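Local coordinates for protein enterotoxin type A (Staphylococcus aureus, PDB 1DYQ) that activates the host immune system as a superantigen by binding MHC class II, with the help of zinc, and T-cell receptors, and causes staphylococcal food poisoning, at residues Asn34-Thr39 / Ala160-Gln165; Val126-Trp131 / Glu142-Asn147; Val151-Leu156 / Pro193-Asp198. The protein carries 3 engineered substitutions. All blocks are in the same frame, centred on the assembly; numbering follows the deposited sequence.

Contact 1: Asn34-Thr39 / Ala160-Gln165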
# COMPACT_ATOMS: atom_id res chain seq x y z
N ASN A 34 -6.45 4.67 -7.93
CA ASN A 34 -5.01 4.63 -8.17
C ASN A 34 -4.64 3.90 -9.46
O ASN A 34 -5.44 3.38 -10.20
CB ASN A 34 -4.30 4.01 -6.98
CG ASN A 34 -4.66 2.58 -6.68
OD1 ASN A 34 -5.03 1.80 -7.55
ND2 ASN A 34 -4.51 2.15 -5.41
N GLU A 35 -3.32 3.98 -9.75
CA GLU A 35 -2.73 3.27 -10.89
C GLU A 35 -1.60 2.40 -10.32
O GLU A 35 -0.77 2.94 -9.55
CB GLU A 35 -2.10 4.26 -11.89
CG GLU A 35 -3.12 5.24 -12.49
CD GLU A 35 -2.51 6.03 -13.66
OE1 GLU A 35 -1.58 6.80 -13.44
OE2 GLU A 35 -3.02 5.85 -14.79
N LYS A 36 -1.64 1.10 -10.56
CA LYS A 36 -0.67 0.21 -9.95
C LYS A 36 0.25 -0.51 -10.92
O LYS A 36 -0.17 -0.88 -12.04
CB LYS A 36 -1.45 -0.89 -9.14
CG LYS A 36 -2.12 -0.29 -7.90
CD LYS A 36 -2.87 -1.41 -7.14
CE LYS A 36 -4.05 -1.93 -7.91
NZ LYS A 36 -5.02 -0.87 -8.30
N ALA A 37 1.48 -0.64 -10.50
CA ALA A 37 2.46 -1.48 -11.23
C ALA A 37 2.34 -2.89 -10.60
O ALA A 37 2.53 -3.03 -9.40
CB ALA A 37 3.86 -0.95 -11.03
N LYS A 38 1.96 -3.84 -11.41
CA LYS A 38 1.78 -5.23 -10.94
C LYS A 38 2.34 -6.15 -12.02
O LYS A 38 1.63 -6.43 -13.00
CB LYS A 38 0.29 -5.49 -10.73
CG LYS A 38 -0.04 -6.61 -9.77
CD LYS A 38 -1.51 -7.02 -9.90
CE LYS A 38 -1.62 -8.43 -10.44
NZ LYS A 38 -0.92 -9.40 -9.55
N THR A 39 3.61 -6.48 -11.91
CA THR A 39 4.30 -7.24 -12.96
C THR A 39 5.31 -8.17 -12.32
O THR A 39 5.76 -7.94 -11.20
CB THR A 39 4.99 -6.30 -13.96
OG1 THR A 39 5.57 -7.05 -15.05
CG2 THR A 39 6.10 -5.53 -13.28
N ALA A 160 -6.80 -4.28 0.90
CA ALA A 160 -7.76 -4.14 2.03
C ALA A 160 -8.48 -2.82 2.00
O ALA A 160 -9.72 -2.76 2.08
CB ALA A 160 -7.03 -4.33 3.35
N ARG A 161 -7.73 -1.71 1.77
CA ARG A 161 -8.40 -0.41 1.77
C ARG A 161 -9.27 -0.19 0.57
O ARG A 161 -10.28 0.54 0.68
CB ARG A 161 -7.36 0.72 1.93
CG ARG A 161 -6.54 0.58 3.20
CD ARG A 161 -6.00 1.94 3.64
NE ARG A 161 -4.81 1.81 4.41
CZ ARG A 161 -4.15 2.78 5.05
NH1 ARG A 161 -4.64 4.01 5.10
NH2 ARG A 161 -2.98 2.51 5.63
N ARG A 162 -9.03 -0.83 -0.58
CA ARG A 162 -9.91 -0.71 -1.72
C ARG A 162 -11.30 -1.30 -1.37
O ARG A 162 -12.30 -0.65 -1.60
CB ARG A 162 -9.39 -1.42 -2.96
CG ARG A 162 -10.33 -1.32 -4.16
CD ARG A 162 -9.67 -1.91 -5.43
NE ARG A 162 -8.65 -0.97 -5.88
CZ ARG A 162 -8.88 0.15 -6.53
NH1 ARG A 162 -10.09 0.52 -6.88
NH2 ARG A 162 -7.84 0.96 -6.79
N TYR A 163 -11.24 -2.42 -0.64
CA TYR A 163 -12.51 -3.04 -0.17
C TYR A 163 -13.16 -2.15 0.87
O TYR A 163 -14.42 -2.00 0.81
CB TYR A 163 -12.18 -4.42 0.42
CG TYR A 163 -13.39 -5.05 1.13
CD1 TYR A 163 -14.42 -5.59 0.41
CD2 TYR A 163 -13.43 -5.02 2.51
CE1 TYR A 163 -15.53 -6.14 1.07
CE2 TYR A 163 -14.55 -5.55 3.18
CZ TYR A 163 -15.55 -6.10 2.44
OH TYR A 163 -16.64 -6.66 3.11
N LEU A 164 -12.42 -1.54 1.77
CA LEU A 164 -13.04 -0.66 2.78
C LEU A 164 -13.73 0.51 2.11
O LEU A 164 -14.77 0.97 2.57
CB LEU A 164 -12.07 -0.21 3.83
CG LEU A 164 -11.39 -1.31 4.66
CD1 LEU A 164 -10.42 -0.74 5.66
CD2 LEU A 164 -12.47 -2.17 5.36
N GLN A 165 -13.13 1.05 1.05
CA GLN A 165 -13.82 2.14 0.33
C GLN A 165 -15.08 1.63 -0.32
O GLN A 165 -16.15 2.28 -0.21
CB GLN A 165 -12.83 2.71 -0.75
CG GLN A 165 -13.47 3.90 -1.49
CD GLN A 165 -13.74 5.06 -0.55
OE1 GLN A 165 -13.00 5.41 0.34
NE2 GLN A 165 -14.92 5.67 -0.79
O HOH W 1 -5.80 -0.79 -5.18
O HOH W 2 -7.90 2.22 -9.32
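Arg162, on helix 153-168, reaches across to Asn34, in the loop leading to strand 36-39, and to Lys36, on that strand, linking the beta-grasp half of the toxin to its OB-fold half. From CB, which leaves the helix toward segment 34-39, the chain runs outward with CG anti to the backbone N (chi1 179°) and CD in line beyond it. These methylenes act as a spacer, bridging backbones whose nearest CA atoms, those of Asn34 and Arg162, lie 9.7 Å apart. A bend at chi3 (-74°) then turns the guanidinium. Its NE donates to one water, 2.9 Å from NE to the oxygen, lying in the guanidinium plane; this water also accepts from Asn34 ND2 and, weakly, from Lys36 NZ. NH1 goes elsewhere, to the carbonyl O of Tyr32. The guanidinium presents its NH2 edge to the Asn34 amide, with OD1 near its plane and 3.0 Å from NH2; the two flat groups are 66° apart. A second water, 2.9 Å from Asn34 O, accepts a weak bond from NH2.

Lys36 comes from the opposite direction, folded at chi3 and chi4, and its NZ gives a hydrogen bond of 2.8 Å to Asn34 OD1. The two cations are therefore near neighbours, Lys36 NZ to Arg162 NH2 3.7 Å, and the partial negative charge of the amide oxygen probably eases their repulsion. Asparagine suits this place because it is neutral yet offers an acceptor and a donor together; its ND2 also bonds Ile30 O in the last turn of helix 23-32. The contact thus lies at the surface between three elements: strand 36-39, paired with strand 86-91, helix 23-32, and helix 153-168, whose Leu158 packs against the side chains of Asn34 and Lys36.

Contact 2: Val126-Trp131 / Glu142-Asn147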
# COMPACT_ATOMS: atom_id res chain seq x y z
N VAL A 126 -6.03 -14.23 2.17
CA VAL A 126 -5.68 -13.74 3.50
C VAL A 126 -6.96 -13.46 4.29
O VAL A 126 -7.67 -12.52 3.99
CB VAL A 126 -4.85 -12.44 3.44
CG1 VAL A 126 -4.52 -11.98 4.84
CG2 VAL A 126 -3.57 -12.71 2.63
N PRO A 127 -7.23 -14.30 5.28
CA PRO A 127 -8.45 -14.10 6.08
C PRO A 127 -8.43 -12.74 6.75
O PRO A 127 -7.38 -12.25 7.20
CB PRO A 127 -8.40 -15.23 7.09
CG PRO A 127 -7.46 -16.24 6.54
CD PRO A 127 -6.42 -15.42 5.74
N ILE A 128 -9.59 -12.10 6.79
CA ILE A 128 -9.79 -10.84 7.46
C ILE A 128 -10.80 -10.93 8.60
O ILE A 128 -11.95 -11.36 8.36
CB ILE A 128 -10.27 -9.73 6.49
CG1 ILE A 128 -9.20 -9.48 5.43
CG2 ILE A 128 -10.55 -8.45 7.28
CD1 ILE A 128 -9.69 -8.86 4.15
N ASN A 129 -10.41 -10.51 9.77
CA ASN A 129 -11.38 -10.32 10.88
C ASN A 129 -11.74 -8.82 10.89
O ASN A 129 -10.84 -8.00 11.08
CB ASN A 129 -10.76 -10.68 12.21
CG ASN A 129 -10.25 -12.12 12.28
OD1 ASN A 129 -9.10 -12.35 12.64
ND2 ASN A 129 -11.10 -13.05 11.89
N LEU A 130 -12.99 -8.50 10.64
CA LEU A 130 -13.40 -7.10 10.64
C LEU A 130 -14.49 -6.86 11.70
O LEU A 130 -15.49 -7.57 11.71
CB LEU A 130 -13.91 -6.67 9.27
CG LEU A 130 -14.20 -5.18 9.09
CD1 LEU A 130 -13.93 -4.77 7.64
CD2 LEU A 130 -15.68 -4.87 9.38
N TRP A 131 -14.28 -5.85 12.50
CA TRP A 131 -15.28 -5.42 13.49
C TRP A 131 -15.73 -4.00 13.14
O TRP A 131 -14.88 -3.16 12.82
CB TRP A 131 -14.73 -5.48 14.89
CG TRP A 131 -14.46 -6.86 15.42
CD1 TRP A 131 -15.34 -7.64 16.11
CD2 TRP A 131 -13.24 -7.60 15.35
NE1 TRP A 131 -14.75 -8.83 16.47
CE2 TRP A 131 -13.44 -8.82 16.03
CE3 TRP A 131 -11.97 -7.35 14.81
CZ2 TRP A 131 -12.46 -9.78 16.13
CZ3 TRP A 131 -10.99 -8.31 14.91
CH2 TRP A 131 -11.23 -9.53 15.58
N GLU A 142 -11.93 -13.94 -0.70
CA GLU A 142 -11.11 -13.52 -1.80
C GLU A 142 -10.73 -12.04 -1.75
O GLU A 142 -10.13 -11.57 -2.73
CB GLU A 142 -11.78 -13.74 -3.16
CG GLU A 142 -12.85 -14.77 -3.26
CD GLU A 142 -14.16 -14.38 -2.59
OE1 GLU A 142 -14.82 -13.42 -3.04
OE2 GLU A 142 -14.52 -15.06 -1.60
N THR A 143 -11.15 -11.30 -0.75
CA THR A 143 -10.93 -9.86 -0.71
C THR A 143 -9.46 -9.47 -0.79
O THR A 143 -9.11 -8.55 -1.54
CB THR A 143 -11.53 -9.26 0.58
OG1 THR A 143 -12.95 -9.56 0.58
CG2 THR A 143 -11.34 -7.77 0.62
N VAL A 144 -8.61 -10.09 0.00
CA VAL A 144 -7.16 -9.86 -0.06
C VAL A 144 -6.48 -11.16 -0.41
O VAL A 144 -6.72 -12.18 0.26
CB VAL A 144 -6.61 -9.30 1.24
CG1 VAL A 144 -5.09 -9.17 1.19
CG2 VAL A 144 -7.24 -7.94 1.54
N LYS A 145 -5.67 -11.19 -1.46
CA LYS A 145 -5.03 -12.43 -1.87
C LYS A 145 -3.61 -12.15 -2.35
O LYS A 145 -3.34 -11.03 -2.84
CB LYS A 145 -5.81 -13.10 -3.02
CG LYS A 145 -5.98 -12.18 -4.20
CD LYS A 145 -6.67 -12.75 -5.38
CE LYS A 145 -8.08 -13.21 -5.10
NZ LYS A 145 -8.08 -14.37 -4.16
N THR A 146 -2.78 -13.16 -2.32
CA THR A 146 -1.41 -12.98 -2.85
C THR A 146 -0.87 -14.29 -3.35
O THR A 146 -1.26 -15.37 -2.88
CB THR A 146 -0.50 -12.31 -1.84
OG1 THR A 146 0.80 -12.08 -2.50
CG2 THR A 146 -0.25 -13.14 -0.60
N ASN A 147 0.01 -14.24 -4.35
CA ASN A 147 0.73 -15.43 -4.78
C ASN A 147 2.15 -15.45 -4.22
O ASN A 147 2.95 -16.34 -4.52
CB ASN A 147 0.82 -15.45 -6.33
CG ASN A 147 -0.52 -15.47 -7.00
OD1 ASN A 147 -1.27 -16.44 -6.87
ND2 ASN A 147 -0.85 -14.41 -7.74
O HOH W 3 -9.55 -11.94 2.19
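Val126 and Val144 face each other where strand 119-132 runs antiparallel to the segment leading into strand 145-148, within the mixed sheet of the beta-grasp domain. Both valines point toward the opposite chain and meet obliquely: Val144 CG1, anti to its own N (chi1 175°), lies against Val126 CB at 4.0 Å and nearly as close to CG2. The other branch, Val144 CG2, meets Ile128. That side chain comes in at about a right angle, its end methyl CD1 3.7 Å from Val144 CG2 and also touching CB and CG2 of Thr143. Valine fits at 144 because its two methyls can pack on two partners at once, while Leu156 of helix 153-168 lies against it. Thr143 turns only its carbon side to Ile128; its OG1 is bonded to Pro140 O. Close by is the zinc site: the Val126 side chain is about 5 Å from that of the ligand His226. The backbones come together through one direct bond, Val126 N to Val144 O (2.9 Å, 166° at the hydrogen), whereas a water, 3.0 Å from Val144 N, accepts from that amide and probably donates to Val126 O.

Contact 3: Val151-Leu156 / Pro193-Asp198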
# COMPACT_ATOMS: atom_id res chain seq x y z
N VAL A 151 5.53 -11.04 1.04
CA VAL A 151 4.70 -10.06 0.37
C VAL A 151 4.88 -8.69 0.99
O VAL A 151 5.10 -8.56 2.19
CB VAL A 151 3.22 -10.47 0.41
CG1 VAL A 151 2.71 -10.52 1.86
CG2 VAL A 151 2.35 -9.58 -0.43
N THR A 152 4.80 -7.62 0.17
CA THR A 152 4.87 -6.30 0.78
C THR A 152 3.55 -6.07 1.58
O THR A 152 2.48 -6.47 1.14
CB THR A 152 5.05 -5.15 -0.20
OG1 THR A 152 4.03 -5.01 -1.14
CG2 THR A 152 6.43 -5.30 -0.91
N VAL A 153 3.73 -5.35 2.66
CA VAL A 153 2.54 -4.82 3.38
C VAL A 153 1.75 -3.94 2.44
O VAL A 153 0.51 -4.01 2.37
CB VAL A 153 2.91 -4.10 4.65
CG1 VAL A 153 1.65 -3.39 5.23
CG2 VAL A 153 3.47 -5.06 5.70
N GLN A 154 2.41 -3.16 1.56
CA GLN A 154 1.73 -2.36 0.56
C GLN A 154 0.75 -3.15 -0.27
O GLN A 154 -0.40 -2.74 -0.45
CB GLN A 154 2.76 -1.61 -0.35
CG GLN A 154 2.09 -0.90 -1.51
CD GLN A 154 3.03 0.07 -2.27
OE1 GLN A 154 2.50 0.90 -3.02
NE2 GLN A 154 4.30 -0.11 -2.10
N GLU A 155 1.13 -4.31 -0.80
CA GLU A 155 0.25 -5.13 -1.61
C GLU A 155 -1.04 -5.51 -0.85
O GLU A 155 -2.10 -5.50 -1.43
CB GLU A 155 0.96 -6.38 -2.13
CG GLU A 155 0.07 -7.37 -2.85
CD GLU A 155 0.80 -8.50 -3.52
OE1 GLU A 155 2.02 -8.37 -3.79
OE2 GLU A 155 0.17 -9.55 -3.78
N LEU A 156 -0.86 -5.87 0.41
CA LEU A 156 -2.01 -6.27 1.23
C LEU A 156 -2.86 -5.07 1.63
O LEU A 156 -4.10 -5.15 1.54
CB LEU A 156 -1.53 -6.96 2.52
CG LEU A 156 -0.65 -8.20 2.30
CD1 LEU A 156 -0.23 -8.75 3.65
CD2 LEU A 156 -1.37 -9.24 1.46
N PRO A 193 6.37 -8.95 15.39
CA PRO A 193 5.41 -7.95 15.86
C PRO A 193 4.64 -7.50 14.60
O PRO A 193 5.21 -7.51 13.50
CB PRO A 193 6.25 -6.83 16.40
CG PRO A 193 7.63 -7.35 16.52
CD PRO A 193 7.76 -8.47 15.53
N SER A 194 3.36 -7.28 14.76
CA SER A 194 2.49 -6.96 13.64
C SER A 194 2.62 -5.50 13.23
O SER A 194 2.59 -4.59 14.07
CB SER A 194 1.04 -7.29 14.01
OG SER A 194 0.94 -8.68 14.33
N VAL A 195 2.51 -5.28 11.92
CA VAL A 195 2.42 -3.91 11.42
C VAL A 195 0.98 -3.42 11.59
O VAL A 195 0.03 -4.15 11.32
CB VAL A 195 2.77 -3.86 9.91
CG1 VAL A 195 2.59 -2.45 9.39
CG2 VAL A 195 4.23 -4.33 9.74
N ASN A 196 0.86 -2.20 12.13
CA ASN A 196 -0.51 -1.65 12.18
C ASN A 196 -0.49 -0.21 11.70
O ASN A 196 0.44 0.54 11.96
CB ASN A 196 -1.23 -1.88 13.43
CG ASN A 196 -0.37 -1.92 14.67
OD1 ASN A 196 -0.03 -3.02 15.14
ND2 ASN A 196 -0.02 -0.75 15.14
N TYR A 197 -1.59 0.15 11.04
CA TYR A 197 -1.71 1.51 10.53
C TYR A 197 -3.06 2.11 10.98
O TYR A 197 -4.08 1.42 10.87
CB TYR A 197 -1.72 1.54 9.00
CG TYR A 197 -0.42 1.14 8.34
CD1 TYR A 197 0.79 1.62 8.76
CD2 TYR A 197 -0.45 0.31 7.22
CE1 TYR A 197 1.98 1.22 8.15
CE2 TYR A 197 0.70 -0.07 6.57
CZ TYR A 197 1.91 0.41 7.03
OH TYR A 197 3.08 0.03 6.42
N ASP A 198 -2.99 3.35 11.36
CA ASP A 198 -4.25 4.11 11.62
C ASP A 198 -4.79 4.54 10.27
O ASP A 198 -4.10 5.19 9.47
CB ASP A 198 -3.89 5.27 12.54
CG ASP A 198 -5.06 6.21 12.82
OD1 ASP A 198 -6.04 6.13 12.11
OD2 ASP A 198 -4.92 6.99 13.79
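Val153, in the first turn of helix 153-168, spreads its two methyls over Val195 and Tyr197, neighbours but one on strand 195-198. CG1 goes to the tyrosine, 3.7 Å from CE2 and 3.9 Å from OH, approaching the ring obliquely at its hydroxyl end. CG2 takes the other partner and meets Val195 CG2 at 4.2 Å. With CG1 anti to the backbone N (chi1 171°), the fork of the valine opens across the strand, one prong for each residue. No hydrogen bond joins the segments; the contact rests on van der Waals packing, and a side chain as short as valine is consistent with the close approach of helix start and strand, with CA atoms of Val153 and Val195 8.1 Å apart.

The two strand residues brace each other. Val195 CG1 lies 3.7 Å above the plane of the Tyr197 ring, offset toward its rim, while the tyrosine side chain also touches Asp157 and Arg161 further along the helix. Tyrosine is apt for such a half-buried place, since its long flat ring extends along the helix surface.

Next out is what sets Val153 in position. Thr152 is the N-cap, and its OG1 accepts from Glu155 N (3.0 Å, 154° at the hydrogen), satisfying an amide of the first turn that has no helical carbonyl to bond. Glu155 is held in turn by a salt bridge to Lys148 and a bond from Thr146 OG1. Its negative charge near the helix N-terminus is probably favourable too.

In the beta-grasp domain the helix lies against the mixed sheet, and this contact is where its N-terminal turn meets strand 195-198. That strand pairs with 182-188, whose Phe187 also touches Val153, while Ile220 of strand 219-221 adds a further apolar neighbour.

In the fold
Helix 153-168 connects all three contacts: it supplies one side of contacts 1 and 3, and its Leu156, Tyr163 and Leu164 pack on residues of contact 2. Contacts 2 and 3 are partly buried, lie within the beta-grasp domain and rest largely on apolar packing, of valine and isoleucine in contact 2 and of valines with a tyrosine ring in contact 3; contact 2 adds a backbone hydrogen bond between the segments. Thr146 and Glu155 tie them together, probably by a hydrogen bond. Contact 1 differs: it is a surface contact between the two domains, built from polar and charged groups with waters between them. Arg161, next to the bridging arginine of contact 1, packs on Tyr197 of contact 3.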